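Local coordinates for protein transcriptional regulator, MarR family, putative (PDB 3BJA) that probably binds DNA and regulates transcription as a dimeric MarR-family, winged helix-turn-helix regulator, at residues 19-24 and 113-118. Residues are numbered along the deposited sequence; the frame is centred on the assembly and turned at random.
Sequences QKNLDK and KENCGC
Asn21 and Asn115 make the contact between residues 19-24 and 113-118, which is one amide-amide hydrogen bond from Asn21 ND2 to Asn115 OD1 at 2.7 Å. The N-H...O angle is 152°, whereas the donor approaches OD1 almost head-on along the C=O direction (173°). OD1 lies slightly out of the Asn21 amide plane, and the two amides are turned 59° against each other, which excludes a stacked pair. Asn21 CB also rests against the same oxygen, 3.2 Å from Asn115 OD1. Both side chains leave their helices with CG anti to the carbonyl carbon, and each CB points to the other helix, bridging backbones whose CA atoms at Asn21 and Asn115 stand 7.9 Å apart. Each amide nitrogen also has an acceptor outside the two segments: Asn115 ND2 bonds back to Phe111 O, which helps fix the flip of its amide, and Asn21 ND2 donates to Leu138 O of the second subunit. Trp134 NE1 of the second subunit donates to Asn115 O. Asn115 also touches Leu18 of helix 2-25 and Asn21 touches Phe111 of helix 95-116, in the helical dimerisation region of the MarR fold, where helix 121-138 of the second subunit reaches the asparagine pair through Leu138.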
loop_
_atom_site.group_PDB
_atom_site.type_symbol
_atom_site.label_atom_id
_atom_site.label_comp_id
_atom_site.label_asym_id
_atom_site.label_seq_id
_atom_site.Cartn_x
_atom_site.Cartn_y
_atom_site.Cartn_z
ATOM N N GLN A 19 -4.623 -1.297 -7.230
ATOM C CA GLN A 19 -5.516 -1.520 -6.093
ATOM C C GLN A 19 -6.887 -0.878 -6.399
ATOM O O GLN A 19 -7.923 -1.550 -6.217
ATOM C CB GLN A 19 -4.893 -1.102 -4.758
ATOM C CG GLN A 19 -3.551 -1.823 -4.440
ATOM C CD GLN A 19 -3.631 -3.365 -4.411
ATOM O OE1 GLN A 19 -4.179 -3.971 -3.474
ATOM N NE2 GLN A 19 -3.052 -3.995 -5.429
ATOM N N LYS A 20 -6.892 0.362 -6.901
ATOM C CA LYS A 20 -8.120 1.052 -7.320
ATOM C C LYS A 20 -8.986 0.175 -8.239
ATOM O O LYS A 20 -10.165 -0.018 -7.974
ATOM C CB LYS A 20 -7.745 2.347 -8.042
ATOM C CG LYS A 20 -8.888 3.185 -8.674
ATOM C CD LYS A 20 -8.282 4.432 -9.351
ATOM C CE LYS A 20 -9.214 5.122 -10.350
ATOM N NZ LYS A 20 -8.445 6.069 -11.251
ATOM N N ASN A 21 -8.372 -0.365 -9.287
ATOM C CA ASN A 21 -9.057 -1.215 -10.267
ATOM C C ASN A 21 -9.512 -2.582 -9.734
ATOM O O ASN A 21 -10.517 -3.112 -10.230
ATOM C CB ASN A 21 -8.187 -1.414 -11.521
ATOM C CG ASN A 21 -8.022 -0.141 -12.358
ATOM O OD1 ASN A 21 -8.557 0.919 -12.045
ATOM N ND2 ASN A 21 -7.265 -0.259 -13.447
ATOM N N LEU A 22 -8.759 -3.157 -8.784
ATOM C CA LEU A 22 -9.139 -4.417 -8.106
ATOM C C LEU A 22 -10.368 -4.208 -7.215
ATOM O O LEU A 22 -11.277 -5.059 -7.219
ATOM C CB LEU A 22 -7.996 -4.975 -7.257
ATOM C CG LEU A 22 -8.209 -6.261 -6.445
ATOM C CD1 LEU A 22 -8.654 -7.435 -7.306
ATOM C CD2 LEU A 22 -6.936 -6.604 -5.716
ATOM N N ASP A 23 -10.368 -3.105 -6.449
ATOM C CA ASP A 23 -11.479 -2.715 -5.577
ATOM C C ASP A 23 -12.765 -2.521 -6.352
ATOM O O ASP A 23 -13.839 -2.873 -5.846
ATOM C CB ASP A 23 -11.182 -1.413 -4.796
ATOM C CG ASP A 23 -10.316 -1.628 -3.552
ATOM O OD1 ASP A 23 -9.869 -2.778 -3.270
ATOM O OD2 ASP A 23 -10.087 -0.614 -2.834
ATOM N N LYS A 24 -12.637 -1.945 -7.556
ATOM C CA LYS A 24 -13.762 -1.746 -8.473
ATOM C C LYS A 24 -14.266 -3.125 -8.890
ATOM O O LYS A 24 -15.466 -3.385 -8.827
ATOM C CB LYS A 24 -13.339 -0.913 -9.699
ATOM C CG LYS A 24 -14.447 -0.102 -10.390
ATOM C CD LYS A 24 -15.384 -0.909 -11.279
ATOM C CE LYS A 24 -16.457 -0.020 -11.910
ATOM N NZ LYS A 24 -17.417 0.510 -10.897
ATOM N N LYS A 113 -6.358 -10.340 -16.142
ATOM C CA LYS A 113 -6.352 -10.283 -17.614
ATOM C C LYS A 113 -6.566 -8.848 -18.130
ATOM O O LYS A 113 -5.745 -8.319 -18.895
ATOM C CB LYS A 113 -7.398 -11.227 -18.196
ATOM C CG LYS A 113 -7.120 -12.698 -17.893
ATOM N N GLU A 114 -7.622 -8.202 -17.636
ATOM C CA GLU A 114 -8.000 -6.835 -18.049
ATOM C C GLU A 114 -7.026 -5.735 -17.652
ATOM O O GLU A 114 -7.021 -4.678 -18.302
ATOM C CB GLU A 114 -9.417 -6.496 -17.551
ATOM C CG GLU A 114 -10.510 -7.393 -18.203
ATOM C CD GLU A 114 -11.866 -7.397 -17.472
ATOM O OE1 GLU A 114 -12.220 -6.406 -16.789
ATOM O OE2 GLU A 114 -12.596 -8.409 -17.606
ATOM N N ASN A 115 -6.205 -5.984 -16.618
ATOM C CA ASN A 115 -5.251 -5.006 -16.084
ATOM C C ASN A 115 -3.753 -5.342 -16.223
ATOM O O ASN A 115 -2.944 -4.409 -16.254
ATOM C CB ASN A 115 -5.554 -4.711 -14.610
ATOM C CG ASN A 115 -6.891 -4.013 -14.407
ATOM O OD1 ASN A 115 -6.926 -2.805 -14.164
ATOM N ND2 ASN A 115 -7.995 -4.763 -14.516
ATOM N N CYS A 116 -3.387 -6.633 -16.254
ATOM C CA CYS A 116 -1.983 -7.077 -16.419
ATOM C C CYS A 116 -1.725 -7.786 -17.752
ATOM O O CYS A 116 -0.787 -8.586 -17.854
ATOM C CB CYS A 116 -1.570 -7.980 -15.252
ATOM S SG CYS A 116 -1.719 -7.207 -13.636
ATOM N N GLY A 117 -2.538 -7.498 -18.769
ATOM C CA GLY A 117 -2.415 -8.150 -20.074
ATOM C C GLY A 117 -2.089 -7.209 -21.210
ATOM O O GLY A 117 -2.207 -7.609 -22.351
ATOM N N CYS A 118 -1.638 -5.988 -20.907
ATOM C CA CYS A 118 -1.385 -4.962 -21.923
ATOM C C CYS A 118 -0.062 -5.056 -22.672
ATOM O O CYS A 118 0.087 -4.388 -23.700
ATOM C CB CYS A 118 -1.477 -3.578 -21.289
ATOM S SG CYS A 118 -0.448 -3.404 -19.833
#